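Local coordinates for secreted protein ASP-2 (Necator americanus, PDB 1U53) that is a secreted hookworm protein of the pathogenesis-related-1 (CAP) family and a vaccine antigen against human hookworm infection, its molecular activity not firmly known, at residues A[54-59]-A[143-148]; A[45-50]-A[173-178]. All coordinates share one frame; numbering follows the deposited sequence.

Contact 1. Residues A[54-59]-A[143-148]; sequences AYDCEV and TVKLGC
Ala54 and Tyr55 run parallel to Lys145 and Leu146, joined by backbone hydrogen bonds from Ala54 N to Val144 O, Leu146 N to Ala54 O and Asp56 N to Leu146 O, the last 2.9 Å long. Past this short pairing the chain turns into helix 57-67. The Tyr55 ring turns one face to the backbone of Leu146 and Gly147. With CG anti to the backbone N (chi1 -156°), the ring takes Leu146 O over one face, 3.5 Å above its plane and offset toward the rim, and Gly147 CA makes a CH-pi contact, 4.2 Å from the ring centroid. The phenol oxygen is pinned further along: Cys148 N donates to Tyr55 OH over 2.9 Å in a nearly straight bond (173° at the hydrogen), and Glu60 is a second hydrogen-bond partner of that hydroxyl. Asp56 OD1 caps the helix, accepting from Val59 N, which comes from well above the carboxylate plane, and more weakly from Glu58 N. OD2 forms a salt bridge with Lys145 NZ at 2.9 Å, met on the anti side, the lysine chain bending at its last torsion (chi4 -74°) to bring the ammonium round. This shared use probably steadies the carboxylate in its charged form. Inside the first helical turn, Val59 CG1 lies 3.4 Å from Gly147 N, and the backbones of Asp56 and Val59 close in on Gly147 CA, which carries no side chain. Leu146 points to the Tyr55 side of the sheet and packs on Phe20 and His24 of helix 14-32. Here an edge strand followed at once by an Asp N-cap joins the central sheet of the CAP alpha-beta-alpha sandwich, with a classic beta bulge, Val144 and Lys145 facing Gly164 of strand 157-164, at the start of strand 145-152.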
ATOM      1  N   ALA A  54       6.668  -7.260  -3.986  1.00 13.48           N
ATOM      2  CA  ALA A  54       7.211  -7.297  -5.341  1.00 13.98           C
ATOM      3  C   ALA A  54       6.180  -6.667  -6.262  1.00 11.03           C
ATOM      4  O   ALA A  54       4.983  -6.778  -6.014  1.00 12.59           O
ATOM      5  CB  ALA A  54       7.435  -8.740  -5.814  1.00 14.45           C
ATOM      6  N   TYR A  55       6.645  -6.085  -7.351  1.00 12.28           N
ATOM      7  CA  TYR A  55       5.748  -5.485  -8.345  1.00 12.47           C
ATOM      8  C   TYR A  55       5.164  -6.584  -9.209  1.00 13.64           C
ATOM      9  O   TYR A  55       5.838  -7.594  -9.507  1.00 13.93           O
ATOM     10  CB  TYR A  55       6.468  -4.439  -9.220  1.00 11.08           C
ATOM     11  CG  TYR A  55       5.474  -3.435  -9.790  1.00 11.91           C
ATOM     12  CD1 TYR A  55       4.998  -2.369  -9.003  1.00 12.04           C
ATOM     13  CD2 TYR A  55       4.935  -3.599 -11.073  1.00 11.17           C
ATOM     14  CE1 TYR A  55       4.029  -1.461  -9.518  1.00 10.76           C
ATOM     15  CE2 TYR A  55       3.976  -2.699 -11.591  1.00 11.50           C
ATOM     16  CZ  TYR A  55       3.519  -1.653 -10.809  1.00 11.55           C
ATOM     17  OH  TYR A  55       2.554  -0.793 -11.292  1.00 11.52           O
ATOM     18  N   ASP A  56       3.894  -6.449  -9.571  1.00 11.09           N
ATOM     19  CA  ASP A  56       3.241  -7.566 -10.325  1.00 11.82           C
ATOM     20  C   ASP A  56       2.457  -6.934 -11.475  1.00 13.15           C
ATOM     21  O   ASP A  56       1.508  -6.157 -11.238  1.00 14.12           O
ATOM     22  CB  ASP A  56       2.295  -8.302  -9.378  1.00 13.93           C
ATOM     23  CG  ASP A  56       1.545  -9.437 -10.042  1.00 16.20           C
ATOM     24  OD1 ASP A  56       1.166  -9.320 -11.207  1.00 17.10           O
ATOM     25  OD2 ASP A  56       1.318 -10.478  -9.393  1.00 17.43           O
ATOM     26  N   CYS A  57       2.835  -7.236 -12.725  1.00 13.69           N
ATOM     27  CA  CYS A  57       2.241  -6.534 -13.868  1.00 14.78           C
ATOM     28  C   CYS A  57       0.766  -6.882 -14.060  1.00 13.98           C
ATOM     29  O   CYS A  57       0.016  -6.101 -14.663  1.00 15.24           O
ATOM     30  CB  CYS A  57       2.972  -6.915 -15.174  1.00 15.42           C
ATOM     31  SG  CYS A  57       4.718  -6.612 -15.158  1.00 17.62           S
ATOM     32  N   GLU A  58       0.373  -8.090 -13.618  1.00 13.58           N
ATOM     33  CA  GLU A  58      -1.040  -8.473 -13.678  1.00 14.27           C
ATOM     34  C   GLU A  58      -1.938  -7.693 -12.730  1.00 15.31           C
ATOM     35  O   GLU A  58      -3.078  -7.340 -13.051  1.00 16.42           O
ATOM     36  CB  GLU A  58      -1.228  -9.997 -13.514  1.00 17.11           C
ATOM     37  CG  GLU A  58      -0.687 -10.764 -14.722  1.00 19.80           C
ATOM     38  CD  GLU A  58      -1.465 -10.408 -15.972  1.00 20.44           C
ATOM     39  OE1 GLU A  58      -0.908  -9.720 -16.866  1.00 21.82           O
ATOM     40  OE2 GLU A  58      -2.667 -10.752 -15.989  1.00 20.14           O
ATOM     41  N   VAL A  59      -1.410  -7.412 -11.557  1.00 12.20           N
ATOM     42  CA  VAL A  59      -2.087  -6.554 -10.576  1.00 12.57           C
ATOM     43  C   VAL A  59      -2.149  -5.144 -11.128  1.00 12.11           C
ATOM     44  O   VAL A  59      -3.175  -4.464 -10.999  1.00 12.62           O
ATOM     45  CB  VAL A  59      -1.354  -6.601  -9.255  1.00 12.66           C
ATOM     46  CG1 VAL A  59      -2.068  -5.686  -8.231  1.00 13.92           C
ATOM     47  CG2 VAL A  59      -1.400  -8.082  -8.721  1.00 12.96           C
ATOM     48  N   THR A 143       0.368  -9.107   2.505  1.00 11.85           N
ATOM     49  CA  THR A 143       0.234  -8.610   1.139  1.00 12.29           C
ATOM     50  C   THR A 143       1.634  -8.477   0.564  1.00 12.47           C
ATOM     51  O   THR A 143       2.468  -7.750   1.126  1.00 12.50           O
ATOM     52  CB  THR A 143      -0.445  -7.259   1.143  1.00 13.68           C
ATOM     53  OG1 THR A 143      -1.816  -7.436   1.492  1.00 13.16           O
ATOM     54  CG2 THR A 143      -0.365  -6.634  -0.268  1.00 13.23           C
ATOM     55  N   VAL A 144       1.932  -9.188  -0.528  1.00 11.45           N
ATOM     56  CA  VAL A 144       3.275  -9.226  -1.070  1.00 13.22           C
ATOM     57  C   VAL A 144       3.366  -8.904  -2.578  1.00 13.68           C
ATOM     58  O   VAL A 144       4.434  -8.964  -3.144  1.00 14.22           O
ATOM     59  CB  VAL A 144       3.949 -10.591  -0.803  1.00 14.30           C
ATOM     60  CG1 VAL A 144       4.100 -10.794   0.682  1.00 17.04           C
ATOM     61  CG2 VAL A 144       3.090 -11.691  -1.416  1.00 17.03           C
ATOM     62  N   LYS A 145       2.242  -8.580  -3.220  1.00 12.39           N
ATOM     63  CA  LYS A 145       2.230  -8.136  -4.622  1.00 12.31           C
ATOM     64  C   LYS A 145       1.578  -6.753  -4.699  1.00 10.50           C
ATOM     65  O   LYS A 145       0.539  -6.531  -4.091  1.00 10.95           O
ATOM     66  CB  LYS A 145       1.401  -9.103  -5.471  1.00 15.28           C
ATOM     67  CG  LYS A 145       1.979 -10.553  -5.509  1.00 17.30           C
ATOM     68  CD  LYS A 145       1.022 -11.500  -6.282  1.00 17.71           C
ATOM     69  CE  LYS A 145       1.751 -12.789  -6.759  1.00 20.23           C
ATOM     70  NZ  LYS A 145       2.649 -12.530  -7.907  1.00 23.12           N
ATOM     71  N   LEU A 146       2.170  -5.861  -5.474  1.00 11.79           N
ATOM     72  CA  LEU A 146       1.670  -4.517  -5.649  1.00 10.97           C
ATOM     73  C   LEU A 146       1.603  -4.251  -7.127  1.00 11.38           C
ATOM     74  O   LEU A 146       2.524  -4.628  -7.854  1.00 13.21           O
ATOM     75  CB  LEU A 146       2.687  -3.516  -5.031  1.00 13.01           C
ATOM     76  CG  LEU A 146       2.310  -2.048  -5.175  1.00 11.86           C
ATOM     77  CD1 LEU A 146       1.084  -1.768  -4.338  1.00 12.94           C
ATOM     78  CD2 LEU A 146       3.467  -1.124  -4.707  1.00 13.55           C
ATOM     79  N   GLY A 147       0.548  -3.593  -7.596  1.00 11.31           N
ATOM     80  CA  GLY A 147       0.541  -3.158  -9.005  1.00  9.46           C
ATOM     81  C   GLY A 147      -0.323  -1.906  -9.038  1.00  9.75           C
ATOM     82  O   GLY A 147      -1.394  -1.907  -8.443  1.00 11.24           O
ATOM     83  N   CYS A 148       0.127  -0.841  -9.713  1.00 10.04           N
ATOM     84  CA  CYS A 148      -0.638   0.400  -9.707  1.00  8.75           C
ATOM     85  C   CYS A 148      -0.724   1.018 -11.085  1.00 10.53           C
ATOM     86  O   CYS A 148       0.056   0.700 -11.962  1.00 10.65           O
ATOM     87  CB  CYS A 148       0.071   1.418  -8.783  1.00 11.70           C
ATOM     88  SG  CYS A 148       0.523   0.775  -7.150  1.00 12.20           S
TER

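Contact 2. Residues A[45-50]-A[173-178]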
ATOM      1  N   PRO A  45       3.779  -0.306  16.558  1.00 13.23           N
ATOM      2  CA  PRO A  45       4.647  -1.382  17.055  1.00 13.04           C
ATOM      3  C   PRO A  45       5.541  -2.045  16.030  1.00 12.99           C
ATOM      4  O   PRO A  45       5.174  -2.142  14.865  1.00 13.57           O
ATOM      5  CB  PRO A  45       3.666  -2.450  17.574  1.00 14.61           C
ATOM      6  CG  PRO A  45       2.324  -2.039  17.137  1.00 15.64           C
ATOM      7  CD  PRO A  45       2.345  -0.590  16.723  1.00 12.82           C
ATOM      8  N   LYS A  46       6.654  -2.600  16.509  1.00 13.82           N
ATOM      9  CA  LYS A  46       7.551  -3.344  15.619  1.00 14.15           C
ATOM     10  C   LYS A  46       6.853  -4.590  15.123  1.00 13.63           C
ATOM     11  O   LYS A  46       5.996  -5.169  15.821  1.00 13.61           O
ATOM     12  CB  LYS A  46       8.865  -3.731  16.313  1.00 13.13           C
ATOM     13  CG  LYS A  46       9.658  -2.492  16.741  1.00 14.57           C
ATOM     14  CD  LYS A  46      10.897  -2.871  17.590  1.00 17.27           C
ATOM     15  CE  LYS A  46      11.655  -1.588  17.983  1.00 20.51           C
ATOM     16  NZ  LYS A  46      12.857  -1.889  18.798  1.00 25.76           N
ATOM     17  N   ALA A  47       7.248  -5.008  13.924  1.00 11.41           N
ATOM     18  CA  ALA A  47       6.589  -6.108  13.215  1.00 11.67           C
ATOM     19  C   ALA A  47       7.577  -7.249  13.173  1.00 13.21           C
ATOM     20  O   ALA A  47       8.733  -7.036  12.748  1.00 12.47           O
ATOM     21  CB  ALA A  47       6.220  -5.689  11.796  1.00 13.71           C
ATOM     22  N   ALA A  48       7.106  -8.455  13.498  1.00 13.42           N
ATOM     23  CA  ALA A  48       8.002  -9.624  13.608  1.00 14.51           C
ATOM     24  C   ALA A  48       8.346 -10.259  12.261  1.00 16.27           C
ATOM     25  O   ALA A  48       9.333 -11.005  12.160  1.00 14.93           O
ATOM     26  CB  ALA A  48       7.351 -10.698  14.499  1.00 16.02           C
ATOM     27  N   LYS A  49       7.509 -10.022  11.250  1.00 14.62           N
ATOM     28  CA  LYS A  49       7.670 -10.688   9.943  1.00 16.79           C
ATOM     29  C   LYS A  49       6.982  -9.901   8.829  1.00 14.25           C
ATOM     30  O   LYS A  49       6.125 -10.431   8.065  1.00 15.82           O
ATOM     31  CB  LYS A  49       7.181 -12.141   9.975  1.00 17.45           C
ATOM     32  CG  LYS A  49       5.730 -12.354  10.382  1.00 21.31           C
ATOM     33  CD  LYS A  49       5.403 -13.886  10.432  1.00 21.78           C
ATOM     34  CE  LYS A  49       5.521 -14.518   9.048  1.00 25.26           C
ATOM     35  NZ  LYS A  49       5.092 -16.009   9.101  1.00 26.52           N
ATOM     36  N   MET A  50       7.316  -8.610   8.748  1.00 12.17           N
ATOM     37  CA  MET A  50       6.734  -7.792   7.682  1.00 12.51           C
ATOM     38  C   MET A  50       7.360  -8.188   6.338  1.00 12.85           C
ATOM     39  O   MET A  50       8.595  -8.124   6.159  1.00 14.56           O
ATOM     40  CB  MET A  50       7.030  -6.321   8.000  1.00 12.98           C
ATOM     41  CG  MET A  50       6.504  -5.349   6.978  1.00 14.25           C
ATOM     42  SD  MET A  50       4.701  -5.209   6.961  1.00 12.62           S
ATOM     43  CE  MET A  50       4.380  -4.268   8.458  1.00 13.35           C
ATOM     44  N   ASP A 173      -5.443  -9.274  12.326  1.00 18.86           N
ATOM     45  CA  ASP A 173      -4.375  -8.325  12.664  1.00 16.26           C
ATOM     46  C   ASP A 173      -3.684  -7.830  11.408  1.00 15.85           C
ATOM     47  O   ASP A 173      -3.367  -8.600  10.502  1.00 14.61           O
ATOM     48  CB  ASP A 173      -3.315  -8.998  13.524  1.00 19.86           C
ATOM     49  CG  ASP A 173      -3.757  -9.193  14.964  1.00 20.99           C
ATOM     50  OD1 ASP A 173      -4.835  -8.706  15.363  1.00 23.21           O
ATOM     51  OD2 ASP A 173      -2.973  -9.777  15.714  1.00 22.59           O
ATOM     52  N   ILE A 174      -3.360  -6.541  11.408  1.00 13.93           N
ATOM     53  CA  ILE A 174      -2.660  -5.944  10.255  1.00 13.28           C
ATOM     54  C   ILE A 174      -1.297  -6.605  10.053  1.00 12.79           C
ATOM     55  O   ILE A 174      -0.885  -6.941   8.936  1.00 12.74           O
ATOM     56  CB  ILE A 174      -2.445  -4.428  10.487  1.00 12.63           C
ATOM     57  CG1 ILE A 174      -3.801  -3.678  10.695  1.00 13.00           C
ATOM     58  CG2 ILE A 174      -1.627  -3.820   9.314  1.00 11.11           C
ATOM     59  CD1 ILE A 174      -3.603  -2.386  11.566  1.00 13.45           C
ATOM     60  N   TYR A 175      -0.561  -6.750  11.147  1.00 12.73           N
ATOM     61  CA  TYR A 175       0.652  -7.566  11.125  1.00 13.11           C
ATOM     62  C   TYR A 175       0.880  -8.130  12.523  1.00 12.61           C
ATOM     63  O   TYR A 175       0.283  -7.654  13.486  1.00 12.27           O
ATOM     64  CB  TYR A 175       1.870  -6.738  10.648  1.00 13.63           C
ATOM     65  CG  TYR A 175       2.156  -5.436  11.387  1.00 11.80           C
ATOM     66  CD1 TYR A 175       2.954  -5.423  12.539  1.00 13.21           C
ATOM     67  CD2 TYR A 175       1.625  -4.198  10.941  1.00 12.41           C
ATOM     68  CE1 TYR A 175       3.242  -4.221  13.230  1.00 10.60           C
ATOM     69  CE2 TYR A 175       1.916  -2.997  11.622  1.00 12.31           C
ATOM     70  CZ  TYR A 175       2.704  -3.020  12.763  1.00 11.01           C
ATOM     71  OH  TYR A 175       2.958  -1.859  13.414  1.00 11.62           O
ATOM     72  N   GLU A 176       1.733  -9.148  12.593  1.00 12.72           N
ATOM     73  CA  GLU A 176       2.192  -9.752  13.849  1.00 16.15           C
ATOM     74  C   GLU A 176       3.224  -8.874  14.529  1.00 14.52           C
ATOM     75  O   GLU A 176       4.212  -8.523  13.916  1.00 13.48           O
ATOM     76  CB  GLU A 176       2.820 -11.122  13.549  1.00 16.19           C
ATOM     77  CG  GLU A 176       3.399 -11.792  14.782  1.00 20.48           C
ATOM     78  CD  GLU A 176       3.846 -13.235  14.569  1.00 20.27           C
ATOM     79  OE1 GLU A 176       3.506 -13.876  13.538  1.00 21.90           O
ATOM     80  OE2 GLU A 176       4.562 -13.748  15.461  1.00 22.62           O
ATOM     81  N   LYS A 177       3.030  -8.570  15.815  1.00 13.55           N
ATOM     82  CA  LYS A 177       3.990  -7.725  16.557  1.00 14.91           C
ATOM     83  C   LYS A 177       5.174  -8.532  17.082  1.00 16.03           C
ATOM     84  O   LYS A 177       5.016  -9.671  17.528  1.00 15.65           O
ATOM     85  CB  LYS A 177       3.310  -7.058  17.761  1.00 15.93           C
ATOM     86  CG  LYS A 177       2.200  -6.070  17.325  1.00 16.48           C
ATOM     87  CD  LYS A 177       1.617  -5.273  18.502  1.00 18.52           C
ATOM     88  CE  LYS A 177       0.677  -6.055  19.379  1.00 20.66           C
ATOM     89  NZ  LYS A 177       0.355  -5.102  20.569  1.00 18.69           N
ATOM     90  N   GLY A 178       6.342  -7.925  17.073  1.00 15.07           N
ATOM     91  CA  GLY A 178       7.509  -8.469  17.728  1.00 16.76           C
ATOM     92  C   GLY A 178       8.756  -7.857  17.120  1.00 18.88           C
ATOM     93  O   GLY A 178       8.663  -7.025  16.199  1.00 17.30           O
TER
HETATM   94  O   HOH W   1       4.943  -8.764  11.240  1.00 14.26           O
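Tyr175 overlaps Met50, whose CE sits over one face of the ring, 4.1 Å from its centroid, a CH-pi contact 28° off the normal. The methionine reaches it by bending at chi2 and chi3, while Ala47 CB comes in obliquely to Tyr175 CD1 at 3.4 Å. Tyr175 carries its CG between the backbone N and the carbonyl carbon (chi1 54°), which swings the ring over the other loop and delivers the hydroxyl to Pro45. There Tyr175 OH donates to Pro45 O over 2.7 Å, in the carbonyl plane and on a lone pair; Lys46 O lies at the ring edge, in plane. The rest of the grip is backbone. Ala48 N gives a straight bond of 2.9 Å to Glu176 O (172° at the hydrogen), and Gly178 N donates to Lys46 O from well above the carbonyl plane. Glu176 O has a second donor in a water, which in turn accepts from Lys49 N, so this carbonyl ties together two successive residues of the opposing loop. On the outside, Pro45 packs its CG against Lys177 CD at 3.6 Å, the lysine aliphatic chain lying across the proline ring before its NZ goes on to Gln119 O. Lys49 CD passes Glu176 OE1, while OE2 of that carboxylate forms a salt bridge with Lys183. Val31 of helix 14-32 and Leu121 also touch the Tyr175 side chain, burying the ring between loops and helix. Ala47 and Lys177 make a single backbone bridge: two irregular segments, one following helix 14-32 and the other leading from strand 157-164 to the cysteine-rich C-terminal tail, are stitched together around a buried tyrosine beside helix 14-32.

In the fold
The two contacts are successive fastenings of one stretch of chain: residues 45-50 are held in contact 2, and a few residues later 54-59 enter the sheet in contact 1. Their centres stand 21 Å apart, and the segments do not otherwise touch. Along the sequence contact 1 is nested inside the loop that contact 2 closes. Helix 14-32 is common to both, meeting Leu146 and Tyr55 in contact 1 and Met50, Ala47 and Tyr175 in contact 2. Contact 1 lies in the mixed sheet, about 10 Å from the centre of the chain; contact 2 joins two loops, its centre about 16 Å out.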